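Local structure of beta-alanyl-CoA:ammonia lyase 2 (Clostridium propionicum, 4MTU) at residues L10-S13 / A14-H18; V30-W33 / G34-G37; E39-V42 / Y43-G46; A61-Y64 / V65-M69; F123-K126 / D127-R130. The protein probably acts as a lyase that releases ammonia from beta-alanyl-CoA to give acryloyl-CoA, has the hot dog fold and carries a bound zinc ion. All blocks are in the same frame, centred on the assembly; numbering follows the deposited sequence.

Contact 1. Residues L10-S13 / A14-H18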
loop_
_atom_site.group_PDB
_atom_site.type_symbol
_atom_site.label_atom_id
_atom_site.label_comp_id
_atom_site.label_asym_id
_atom_site.label_seq_id
_atom_site.Cartn_x
_atom_site.Cartn_y
_atom_site.Cartn_z
ATOM N N LEU A 10 16.236 -1.347 -6.753
ATOM C CA LEU A 10 15.447 -1.734 -5.596
ATOM C C LEU A 10 15.064 -3.230 -5.754
ATOM O O LEU A 10 15.431 -3.855 -6.725
ATOM C CB LEU A 10 14.288 -0.755 -5.375
ATOM C CG LEU A 10 13.459 -0.466 -6.629
ATOM C CD1 LEU A 10 12.636 -1.632 -7.104
ATOM C CD2 LEU A 10 12.458 0.675 -6.271
ATOM N N MET A 11 14.325 -3.717 -4.772
ATOM C CA MET A 11 13.849 -5.108 -4.745
ATOM C C MET A 11 12.360 -5.155 -4.996
ATOM O O MET A 11 11.613 -4.308 -4.487
ATOM C CB MET A 11 14.152 -5.724 -3.357
ATOM C CG MET A 11 13.972 -7.222 -3.317
ATOM S SD MET A 11 14.172 -7.886 -1.630
ATOM C CE MET A 11 12.534 -7.647 -1.005
ATOM N N MET A 12 11.905 -6.182 -5.731
ATOM C CA MET A 12 10.509 -6.557 -5.751
ATOM C C MET A 12 10.164 -7.361 -4.503
ATOM O O MET A 12 10.719 -8.454 -4.322
ATOM C CB MET A 12 10.202 -7.406 -6.990
ATOM C CG MET A 12 10.460 -6.722 -8.341
ATOM S SD MET A 12 9.395 -5.330 -8.707
ATOM C CE MET A 12 10.350 -3.914 -8.115
ATOM N N SER A 13 9.361 -6.798 -3.644
ATOM C CA SER A 13 8.922 -7.533 -2.477
ATOM C C SER A 13 7.615 -8.226 -2.760
ATOM O O SER A 13 7.022 -8.090 -3.840
ATOM C CB SER A 13 8.784 -6.632 -1.236
ATOM O OG SER A 13 7.604 -5.903 -1.334
ATOM N N ALA A 14 7.108 -8.963 -1.758
ATOM C CA ALA A 14 5.788 -9.588 -1.905
ATOM C C ALA A 14 4.717 -8.526 -2.193
ATOM O O ALA A 14 3.712 -8.844 -2.837
ATOM C CB ALA A 14 5.460 -10.376 -0.639
ATOM N N LYS A 15 4.883 -7.307 -1.756
ATOM C CA LYS A 15 3.986 -6.208 -1.988
ATOM C C LYS A 15 3.909 -5.775 -3.447
ATOM O O LYS A 15 2.964 -5.112 -3.841
ATOM C CB LYS A 15 4.385 -5.002 -1.120
ATOM C CG LYS A 15 4.411 -5.335 0.383
ATOM C CD LYS A 15 5.116 -4.234 1.153
ATOM C CE LYS A 15 5.121 -4.472 2.638
ATOM N NZ LYS A 15 5.992 -5.578 2.980
ATOM N N ASP A 16 4.908 -6.138 -4.252
ATOM C CA ASP A 16 4.953 -5.831 -5.661
ATOM C C ASP A 16 4.254 -6.898 -6.498
ATOM O O ASP A 16 3.975 -6.654 -7.680
ATOM C CB ASP A 16 6.392 -5.652 -6.139
ATOM C CG ASP A 16 7.002 -4.389 -5.521
ATOM O OD1 ASP A 16 6.493 -3.281 -5.844
ATOM O OD2 ASP A 16 7.966 -4.506 -4.738
ATOM N N ALA A 17 3.952 -8.076 -5.931
ATOM C CA ALA A 17 3.174 -9.040 -6.692
ATOM C C ALA A 17 1.871 -8.400 -7.103
ATOM O O ALA A 17 1.268 -7.631 -6.348
ATOM C CB ALA A 17 2.887 -10.266 -5.836
ATOM N N HIS A 18 1.394 -8.787 -8.281
ATOM C CA HIS A 18 0.139 -8.254 -8.810
ATOM C C HIS A 18 -0.792 -9.370 -9.268
ATOM O O HIS A 18 -1.964 -9.376 -8.924
ATOM C CB HIS A 18 0.435 -7.263 -9.942
ATOM C CG HIS A 18 -0.719 -6.411 -10.238
ATOM N ND1 HIS A 18 -1.051 -5.332 -9.435
ATOM C CD2 HIS A 18 -1.640 -6.501 -11.267
ATOM C CE1 HIS A 18 -2.111 -4.784 -9.968
ATOM N NE2 HIS A 18 -2.527 -5.449 -11.038
HETATM O O HOH W 1 9.557 -2.309 -4.787
#
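S13 and D16 close the turn that follows strand 4-11. The backbone N of S13 gives its hydrogen to D16 OD2 at 2.9 Å, with an N-H...O angle of 152°. It meets OD2 on the anti lone pair, away from OD1. The return bond runs from D16 N to S13 O, also 2.9 Å. A water joins D16 OD2 (2.7 Å) to M11 O (2.9 Å), and R28 of helix 27-45 forms a salt bridge with D16 OD1. S13 OG sits between its own backbone N and carbonyl carbon (chi1 77°). From there it accepts the N-H of K15 at 3.1 Å, which makes an ST turn at the start of the short 3-10 segment 14-16. M12 completes this tight part, crossing the D16 side chain at about a right angle, with M12 SD 4.0 Å from D16 CB. The outer side is looser. There K15 lays CB near S13 OG at 3.3 Å, then runs outward, bent at its last torsion, and NZ bonds to H18 ND1 and A17 O of a neighbouring subunit. One carboxylate therefore ties the strand end, the turn and the central helix together through polar bonds.

Contact 2. Residues V30-W33 / G34-G37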
loop_
_atom_site.group_PDB
_atom_site.type_symbol
_atom_site.label_atom_id
_atom_site.label_comp_id
_atom_site.label_asym_id
_atom_site.label_seq_id
_atom_site.Cartn_x
_atom_site.Cartn_y
_atom_site.Cartn_z
ATOM N N VAL A 30 6.774 0.793 -15.399
ATOM C CA VAL A 30 6.372 2.115 -15.849
ATOM C C VAL A 30 6.283 3.075 -14.659
ATOM O O VAL A 30 6.719 4.224 -14.799
ATOM C CB VAL A 30 5.064 2.020 -16.635
ATOM C CG1 VAL A 30 4.637 3.404 -17.116
ATOM C CG2 VAL A 30 5.196 1.045 -17.809
ATOM N N ASN A 31 5.839 2.621 -13.524
ATOM C CA ASN A 31 5.832 3.442 -12.322
ATOM C C ASN A 31 7.246 3.955 -12.021
ATOM O O ASN A 31 7.489 5.119 -11.752
ATOM C CB ASN A 31 5.229 2.614 -11.192
ATOM C CG ASN A 31 5.178 3.411 -9.920
ATOM O OD1 ASN A 31 5.101 4.599 -9.961
ATOM N ND2 ASN A 31 5.277 2.799 -8.774
ATOM N N GLN A 32 8.215 3.009 -12.065
ATOM C CA GLN A 32 9.580 3.386 -11.747
ATOM C C GLN A 32 10.174 4.320 -12.802
ATOM O O GLN A 32 10.876 5.276 -12.436
ATOM C CB GLN A 32 10.495 2.147 -11.550
ATOM C CG GLN A 32 11.640 2.486 -10.657
ATOM C CD GLN A 32 11.212 2.843 -9.265
ATOM O OE1 GLN A 32 10.292 2.207 -8.708
ATOM N NE2 GLN A 32 11.817 3.829 -8.673
ATOM N N TRP A 33 9.900 4.070 -14.073
ATOM C CA TRP A 33 10.395 4.986 -15.130
ATOM C C TRP A 33 9.807 6.390 -14.937
ATOM O O TRP A 33 10.511 7.364 -15.244
ATOM C CB TRP A 33 10.038 4.437 -16.474
ATOM C CG TRP A 33 10.873 3.254 -16.915
ATOM C CD1 TRP A 33 12.113 2.907 -16.478
ATOM C CD2 TRP A 33 10.503 2.306 -17.923
ATOM N NE1 TRP A 33 12.562 1.777 -17.146
ATOM C CE2 TRP A 33 11.563 1.401 -18.046
ATOM C CE3 TRP A 33 9.348 2.129 -18.689
ATOM C CZ2 TRP A 33 11.547 0.323 -18.970
ATOM C CZ3 TRP A 33 9.313 1.087 -19.571
ATOM C CH2 TRP A 33 10.399 0.182 -19.706
ATOM N N GLY A 34 8.584 6.513 -14.436
ATOM C CA GLY A 34 8.064 7.835 -14.156
ATOM C C GLY A 34 8.947 8.572 -13.142
ATOM O O GLY A 34 9.220 9.772 -13.296
ATOM N N ASP A 35 9.389 7.857 -12.106
ATOM C CA ASP A 35 10.243 8.467 -11.076
ATOM C C ASP A 35 11.655 8.751 -11.594
ATOM O O ASP A 35 12.266 9.751 -11.230
ATOM C CB ASP A 35 10.277 7.610 -9.843
ATOM C CG ASP A 35 8.991 7.493 -9.073
ATOM O OD1 ASP A 35 8.001 8.211 -9.445
ATOM O OD2 ASP A 35 8.994 6.701 -8.087
ATOM N N VAL A 36 12.185 7.877 -12.475
ATOM C CA VAL A 36 13.462 8.135 -13.130
ATOM C C VAL A 36 13.367 9.407 -13.974
ATOM O O VAL A 36 14.235 10.279 -13.945
ATOM C CB VAL A 36 13.889 6.917 -14.005
ATOM C CG1 VAL A 36 15.118 7.242 -14.819
ATOM C CG2 VAL A 36 14.164 5.705 -13.119
ATOM N N GLY A 37 12.300 9.491 -14.773
ATOM C CA GLY A 37 12.073 10.678 -15.595
ATOM C C GLY A 37 11.975 11.947 -14.727
ATOM O O GLY A 37 12.535 12.994 -15.092
HETATM O O HOH W 2 10.852 5.384 -6.559
#
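D35 and Q32 lie one turn apart, their side chains crossing at an angle, on helix 27-45, the long central helix of the hot dog fold, around which the antiparallel sheet curves. The D35 side chain starts against the preceding turn. Its CB lies 3.5 Å from Q32 O. Its CG is anti to the carbonyl carbon (chi1 -67°), which carries the carboxylate back past N31 O. D35 CG and OD1 each come to 3.9 Å of that oxygen. OD1 then finds its polar partner in H18 of a neighbouring subunit. OD2 turns the other way, toward the amide of Q32. The two flat groups stand nearly perpendicular, 87° apart. D35 OD2 and Q32 NE2 do not bond directly, and a water bridges them, 2.7 Å from OD2 and 2.8 Å from NE2. Q32 NE2 also bonds to H8 of strand 4-11, and OE1 to R28. W33 points to the sheet side, where its NE1 bonds to E88 O and its ring meets F87. Helical backbone bonds run beneath, from G34 N to V30 O and from G37 N to W33 O. V36 N donates to Q32 O, and V36 CG2 touches the same oxygen at 3.4 Å.

Contact 3. Residues E39-V42 / Y43-G46. With ZN (zinc ion), chain B.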
loop_
_atom_site.group_PDB
_atom_site.type_symbol
_atom_site.label_atom_id
_atom_site.label_comp_id
_atom_site.label_asym_id
_atom_site.label_seq_id
_atom_site.Cartn_x
_atom_site.Cartn_y
_atom_site.Cartn_z
ATOM N N GLU A 39 13.403 12.497 -11.891
ATOM C CA GLU A 39 14.737 12.849 -11.412
ATOM C C GLU A 39 15.519 13.568 -12.518
ATOM O O GLU A 39 16.207 14.585 -12.276
ATOM C CB GLU A 39 15.471 11.590 -10.944
ATOM C CG GLU A 39 16.684 11.921 -10.102
ATOM C CD GLU A 39 17.399 10.733 -9.498
ATOM O OE1 GLU A 39 16.825 9.656 -9.373
ATOM O OE2 GLU A 39 18.580 10.922 -9.073
ATOM N N LEU A 40 15.454 13.066 -13.751
ATOM C CA LEU A 40 16.097 13.707 -14.882
ATOM C C LEU A 40 15.606 15.176 -15.081
ATOM O O LEU A 40 16.413 16.042 -15.387
ATOM C CB LEU A 40 15.865 12.929 -16.170
ATOM C CG LEU A 40 16.533 11.546 -16.262
ATOM C CD1 LEU A 40 15.961 10.755 -17.411
ATOM C CD2 LEU A 40 18.027 11.702 -16.443
ATOM N N MET A 41 14.321 15.384 -14.902
ATOM C CA MET A 41 13.759 16.706 -15.095
ATOM C C MET A 41 14.189 17.651 -13.973
ATOM O O MET A 41 14.456 18.860 -14.227
ATOM C CB MET A 41 12.232 16.616 -15.227
ATOM C CG MET A 41 11.782 15.903 -16.476
ATOM S SD MET A 41 12.376 16.619 -18.030
ATOM C CE MET A 41 13.786 15.589 -18.399
ATOM N N VAL A 42 14.255 17.163 -12.762
ATOM C CA VAL A 42 14.792 17.959 -11.668
ATOM C C VAL A 42 16.194 18.442 -12.024
ATOM O O VAL A 42 16.555 19.612 -11.831
ATOM C CB VAL A 42 14.783 17.143 -10.336
ATOM C CG1 VAL A 42 15.535 17.918 -9.243
ATOM C CG2 VAL A 42 13.339 16.832 -9.928
ATOM N N TYR A 43 17.009 17.521 -12.517
ATOM C CA TYR A 43 18.392 17.870 -12.836
ATOM C C TYR A 43 18.559 18.808 -14.035
ATOM O O TYR A 43 19.425 19.665 -14.032
ATOM C CB TYR A 43 19.228 16.604 -13.051
ATOM C CG TYR A 43 19.360 15.726 -11.841
ATOM C CD1 TYR A 43 19.212 16.188 -10.539
ATOM C CD2 TYR A 43 19.641 14.362 -11.984
ATOM C CE1 TYR A 43 19.320 15.371 -9.444
ATOM C CE2 TYR A 43 19.753 13.556 -10.885
ATOM C CZ TYR A 43 19.602 14.030 -9.615
ATOM O OH TYR A 43 19.677 13.212 -8.514
ATOM N N VAL A 44 17.729 18.633 -15.058
ATOM C CA VAL A 44 17.921 19.428 -16.282
ATOM C C VAL A 44 17.314 20.816 -16.161
ATOM O O VAL A 44 17.815 21.764 -16.785
ATOM C CB VAL A 44 17.402 18.676 -17.541
ATOM C CG1 VAL A 44 15.922 18.719 -17.667
ATOM C CG2 VAL A 44 18.136 19.237 -18.762
ATOM N N ASP A 45 16.224 20.974 -15.403
ATOM C CA ASP A 45 15.516 22.269 -15.367
ATOM C C ASP A 45 14.815 22.556 -14.049
ATOM O O ASP A 45 14.048 23.538 -13.992
ATOM C CB ASP A 45 14.650 22.489 -16.576
ATOM C CG ASP A 45 15.288 23.229 -17.720
ATOM O OD1 ASP A 45 15.208 22.814 -18.888
ATOM O OD2 ASP A 45 15.959 24.282 -17.463
ATOM N N GLY A 46 15.060 21.811 -12.990
ATOM C CA GLY A 46 14.637 22.241 -11.682
ATOM C C GLY A 46 13.145 22.194 -11.399
ATOM O O GLY A 46 12.662 22.962 -10.544
HETATM ZN ZN ZN B . 16.607 24.570 -19.483
HETATM O O HOH W 3 18.234 23.189 -19.144
HETATM O O HOH W 4 18.124 26.009 -19.303
HETATM O O HOH W 5 15.261 26.188 -19.622
#
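E39 runs alongside Y43, and both side chains point the same way. The E39 chain is extended, its CG anti to the backbone N (chi1 -165°), which lets Y43 OH donate to E39 OE2 at 2.6 Å. The hydroxyl arrives on the anti side, close to the carboxylate plane, while the plane itself stands 76° from the ring. E39 O lies over one face of that ring and also accepts Y43 N at 3.1 Å. The other carboxylate oxygen, OE1, is held by H8 and by H9 of a neighbouring subunit. L40 O takes the N-H of V44. These residues form the last turns of helix 27-45, the central helix of the hot dog fold. M41 bends to lie beside V44, with M41 CE 3.9 Å from V44 CG1, and its O accepts D45 N. V42 O accepts G46 N at 2.9 Å, where the chain leaves the helix with positive phi. D45 grips zinc with both oxygens, OD1 at 2.3 Å and OD2 at 2.1 Å. Y83 OH is hydrogen-bonded to OD1, in the second shell. H142 and three waters also bind the metal. One of these waters donates to V44 O at 2.8 Å.

Contact 4. Residues A61-Y64 / V65-M69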
loop_
_atom_site.group_PDB
_atom_site.type_symbol
_atom_site.label_atom_id
_atom_site.label_comp_id
_atom_site.label_asym_id
_atom_site.label_seq_id
_atom_site.Cartn_x
_atom_site.Cartn_y
_atom_site.Cartn_z
ATOM N N ALA A 61 10.885 -9.623 -20.378
ATOM C CA ALA A 61 11.078 -10.773 -19.493
ATOM C C ALA A 61 10.172 -10.619 -18.291
ATOM O O ALA A 61 10.024 -9.489 -17.816
ATOM C CB ALA A 61 12.515 -10.883 -18.975
ATOM N N PRO A 62 9.629 -11.698 -17.747
ATOM C CA PRO A 62 8.748 -11.576 -16.582
ATOM C C PRO A 62 9.550 -11.214 -15.351
ATOM O O PRO A 62 10.709 -11.574 -15.227
ATOM C CB PRO A 62 8.152 -12.992 -16.467
ATOM C CG PRO A 62 9.199 -13.892 -17.053
ATOM C CD PRO A 62 9.832 -13.126 -18.178
ATOM N N VAL A 63 8.868 -10.553 -14.407
ATOM C CA VAL A 63 9.438 -10.114 -13.145
ATOM C C VAL A 63 8.602 -10.721 -12.010
ATOM O O VAL A 63 7.376 -10.678 -12.080
ATOM C CB VAL A 63 9.423 -8.563 -13.093
ATOM C CG1 VAL A 63 9.912 -8.083 -11.737
ATOM C CG2 VAL A 63 10.265 -7.968 -14.203
ATOM N N TYR A 64 9.321 -11.235 -11.023
ATOM C CA TYR A 64 8.702 -11.914 -9.869
ATOM C C TYR A 64 9.127 -11.302 -8.561
ATOM O O TYR A 64 10.184 -10.648 -8.451
ATOM C CB TYR A 64 9.123 -13.383 -9.877
ATOM C CG TYR A 64 8.599 -14.172 -11.070
ATOM C CD1 TYR A 64 7.345 -14.722 -11.034
ATOM C CD2 TYR A 64 9.395 -14.316 -12.187
ATOM C CE1 TYR A 64 6.862 -15.426 -12.151
ATOM C CE2 TYR A 64 8.977 -14.992 -13.288
ATOM C CZ TYR A 64 7.711 -15.540 -13.240
ATOM O OH TYR A 64 7.243 -16.268 -14.358
ATOM N N VAL A 65 8.357 -11.578 -7.521
ATOM C CA VAL A 65 8.756 -11.314 -6.126
ATOM C C VAL A 65 10.157 -11.869 -5.939
ATOM O O VAL A 65 10.473 -13.004 -6.349
ATOM C CB VAL A 65 7.767 -11.971 -5.165
ATOM C CG1 VAL A 65 8.236 -11.839 -3.727
ATOM C CG2 VAL A 65 6.384 -11.366 -5.341
ATOM N N GLY A 66 11.018 -11.075 -5.274
ATOM C CA GLY A 66 12.372 -11.446 -4.965
ATOM C C GLY A 66 13.372 -11.100 -6.031
ATOM O O GLY A 66 14.581 -11.268 -5.863
ATOM N N ASP A 67 12.905 -10.573 -7.150
ATOM C CA ASP A 67 13.827 -10.032 -8.155
ATOM C C ASP A 67 14.365 -8.691 -7.662
ATOM O O ASP A 67 13.640 -7.834 -7.150
ATOM C CB ASP A 67 13.109 -9.822 -9.480
ATOM C CG ASP A 67 12.802 -11.118 -10.211
ATOM O OD1 ASP A 67 13.312 -12.202 -9.820
ATOM O OD2 ASP A 67 12.099 -11.017 -11.283
ATOM N N PHE A 68 15.648 -8.476 -7.899
ATOM C CA PHE A 68 16.299 -7.161 -7.728
ATOM C C PHE A 68 16.401 -6.544 -9.098
ATOM O O PHE A 68 16.855 -7.192 -10.045
ATOM C CB PHE A 68 17.630 -7.294 -7.035
ATOM C CG PHE A 68 17.525 -7.632 -5.563
ATOM C CD1 PHE A 68 17.325 -8.948 -5.134
ATOM C CD2 PHE A 68 17.584 -6.631 -4.598
ATOM C CE1 PHE A 68 17.234 -9.234 -3.782
ATOM C CE2 PHE A 68 17.498 -6.924 -3.265
ATOM C CZ PHE A 68 17.344 -8.233 -2.837
ATOM N N MET A 69 15.968 -5.275 -9.187
ATOM C CA MET A 69 15.742 -4.612 -10.453
ATOM C C MET A 69 16.439 -3.257 -10.491
ATOM O O MET A 69 16.433 -2.516 -9.514
ATOM C CB MET A 69 14.242 -4.373 -10.648
ATOM C CG MET A 69 13.398 -5.635 -10.818
ATOM S SD MET A 69 13.715 -6.575 -12.314
ATOM C CE MET A 69 13.044 -5.405 -13.506
#
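A type II beta turn from Y64 to D67 leads the chain into strand 68-78 of the hot dog sheet. Y64 and D67 close it with two bonds. D67 N donates to Y64 O at 3.0 Å, the backbone bond of the turn. Y64 N in turn points at D67 OD2 over 2.8 Å, almost straight at 175°. The donor stands above the carboxylate plane, 62° out of it. D67 CG lies anti to its carbonyl carbon (chi1 -73°), which folds the carboxylate back over the start of the turn. This also brings D67 CG to 3.2 Å from Y64 O and OD2 to 3.4 Å from V63 CA. OD2 has a second partner, K91 NZ, which forms a salt bridge and also bonds to P62 O. G66 sits at the third position of the turn, with positive phi. M12 pairs with G66 and D67 through the backbone, so the chain just past strand 4-11 lies beside the turn. On the inner side V63 and M69 meet tip to tip, near C115. The sulfur M69 SD is 4.1 Å from V63 CG1, and the methyl M69 CE rests 3.8 Å from V63 CG2.

Contact 5. Residues F123-K126 / D127-R130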
loop_
_atom_site.group_PDB
_atom_site.type_symbol
_atom_site.label_atom_id
_atom_site.label_comp_id
_atom_site.label_asym_id
_atom_site.label_seq_id
_atom_site.Cartn_x
_atom_site.Cartn_y
_atom_site.Cartn_z
ATOM N N PHE A 123 7.456 17.066 -19.900
ATOM C CA PHE A 123 7.172 18.474 -20.224
ATOM C C PHE A 123 7.403 19.347 -19.005
ATOM O O PHE A 123 7.003 19.034 -17.901
ATOM C CB PHE A 123 5.682 18.574 -20.611
ATOM C CG PHE A 123 5.158 19.951 -20.854
ATOM C CD1 PHE A 123 5.264 20.523 -22.109
ATOM C CD2 PHE A 123 4.539 20.660 -19.845
ATOM C CE1 PHE A 123 4.763 21.791 -22.312
ATOM C CE2 PHE A 123 4.050 21.907 -20.066
ATOM C CZ PHE A 123 4.173 22.441 -21.293
ATOM N N ILE A 124 8.097 20.471 -19.270
ATOM C CA ILE A 124 8.173 21.540 -18.265
ATOM C C ILE A 124 7.771 22.829 -18.996
ATOM O O ILE A 124 8.441 23.215 -19.949
ATOM C CB ILE A 124 9.523 21.706 -17.600
ATOM C CG1 ILE A 124 10.043 20.419 -16.998
ATOM C CG2 ILE A 124 9.463 22.854 -16.570
ATOM C CD1 ILE A 124 11.504 20.467 -16.591
ATOM N N ALA A 125 6.715 23.501 -18.550
ATOM C CA ALA A 125 6.294 24.768 -19.189
ATOM C C ALA A 125 7.466 25.760 -19.103
ATOM O O ALA A 125 8.214 25.783 -18.130
ATOM C CB ALA A 125 5.086 25.342 -18.496
ATOM N N LYS A 126 7.600 26.551 -20.118
ATOM C CA LYS A 126 8.723 27.474 -20.218
ATOM C C LYS A 126 8.888 28.314 -18.972
ATOM O O LYS A 126 10.045 28.482 -18.494
ATOM C CB LYS A 126 8.577 28.292 -21.515
ATOM C CG LYS A 126 9.935 28.563 -22.119
ATOM C CD LYS A 126 10.680 27.309 -22.698
ATOM C CE LYS A 126 12.164 27.696 -22.770
ATOM N NZ LYS A 126 13.059 26.657 -23.369
ATOM N N ASP A 127 7.797 28.804 -18.417
ATOM C CA ASP A 127 7.868 29.695 -17.250
ATOM C C ASP A 127 8.377 28.959 -15.998
ATOM O O ASP A 127 8.779 29.598 -15.034
ATOM C CB ASP A 127 6.535 30.367 -16.931
ATOM C CG ASP A 127 5.990 31.353 -17.933
ATOM O OD1 ASP A 127 6.765 31.796 -18.836
ATOM O OD2 ASP A 127 4.790 31.729 -17.946
ATOM N N ASN A 128 8.268 27.617 -15.948
ATOM C CA ASN A 128 8.684 26.814 -14.847
ATOM C C ASN A 128 10.089 26.238 -15.012
ATOM O O ASN A 128 10.591 25.581 -14.065
ATOM C CB ASN A 128 7.745 25.628 -14.607
ATOM C CG ASN A 128 6.379 26.097 -14.134
ATOM O OD1 ASN A 128 6.276 27.046 -13.379
ATOM N ND2 ASN A 128 5.361 25.467 -14.677
ATOM N N GLN A 129 10.755 26.445 -16.137
ATOM C CA GLN A 129 12.121 25.954 -16.313
ATOM C C GLN A 129 13.095 26.880 -15.550
ATOM O O GLN A 129 13.000 28.103 -15.588
ATOM C CB GLN A 129 12.503 25.909 -17.765
ATOM C CG GLN A 129 11.676 24.887 -18.561
ATOM C CD GLN A 129 11.892 24.908 -20.049
ATOM O OE1 GLN A 129 12.924 25.420 -20.541
ATOM N NE2 GLN A 129 11.026 24.296 -20.819
ATOM N N ARG A 130 14.029 26.264 -14.836
ATOM C CA ARG A 130 14.946 26.988 -13.946
ATOM C C ARG A 130 16.389 26.797 -14.277
ATOM O O ARG A 130 17.263 27.285 -13.565
ATOM C CB ARG A 130 14.657 26.678 -12.466
ATOM C CG ARG A 130 13.206 26.930 -12.093
ATOM C CD ARG A 130 12.926 26.959 -10.618
ATOM N NE ARG A 130 13.443 25.733 -9.962
ATOM C CZ ARG A 130 14.330 25.671 -9.022
ATOM N NH1 ARG A 130 14.862 26.726 -8.419
ATOM N NH2 ARG A 130 14.733 24.470 -8.557
HETATM O O HOH W 6 5.200 22.882 -16.194
HETATM O O HOH W 7 11.879 29.869 -17.327
#
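Q129 crosses obliquely over both I124 and K126, and its amide ties together the short turn after strand 106-123. Its CG rests against the branch of I124, with I124 CG2 3.6 Å away. Beyond CG the chain is extended (chi2 173°), which carries the amide back to the backbone of I124. Q129 NE2 donates to I124 O at 2.9 Å, nearly straight at 169°. The acceptor lies in the amide plane. At the other end of the amide, K126 NZ donates to Q129 OE1 at 3.1 Å. K126 CD packs against the amide too, 3.6 Å from Q129 NE2. N128 comes from another side, its CB 3.8 Å from I124 CG2. Its backbone N bonds to A125 O in the short 3-10 turn, and a water links N128 ND2 to A125 N. A second water spans K126 O and Q129 O. N80 O receives a further bond from both K126 NZ and Q129 NE2. I124 packs on D45, and the Q129 side chain comes within about 4 Å of the zinc ion. The amide uses both its ends, which fixes its rotation and is consistent with a well-ordered turn beside the metal site.

Overall arrangement
Contacts 2 and 3 lie on helix 27-45 and are buried. Contact 5 is a surface loop, and contacts 1 and 4 are partly buried turns. Contacts 1 and 4 sit side by side, with centres 8 Å apart, where strands 4-11 and 68-78 pair. In both, an aspartate accepts a backbone N-H three residues earlier. Contact 1 touches contact 2, through L10 and Q32. Contacts 3 and 5 meet on the opposite side of the chain's centre from contacts 1 and 4, where R130 bonds to the backbone of D45 and G46 beside the zinc. Helical backbone bonds dominate contacts 2 and 3, and metal binding belongs to contact 3. Contact 5 relies on an amide and waters.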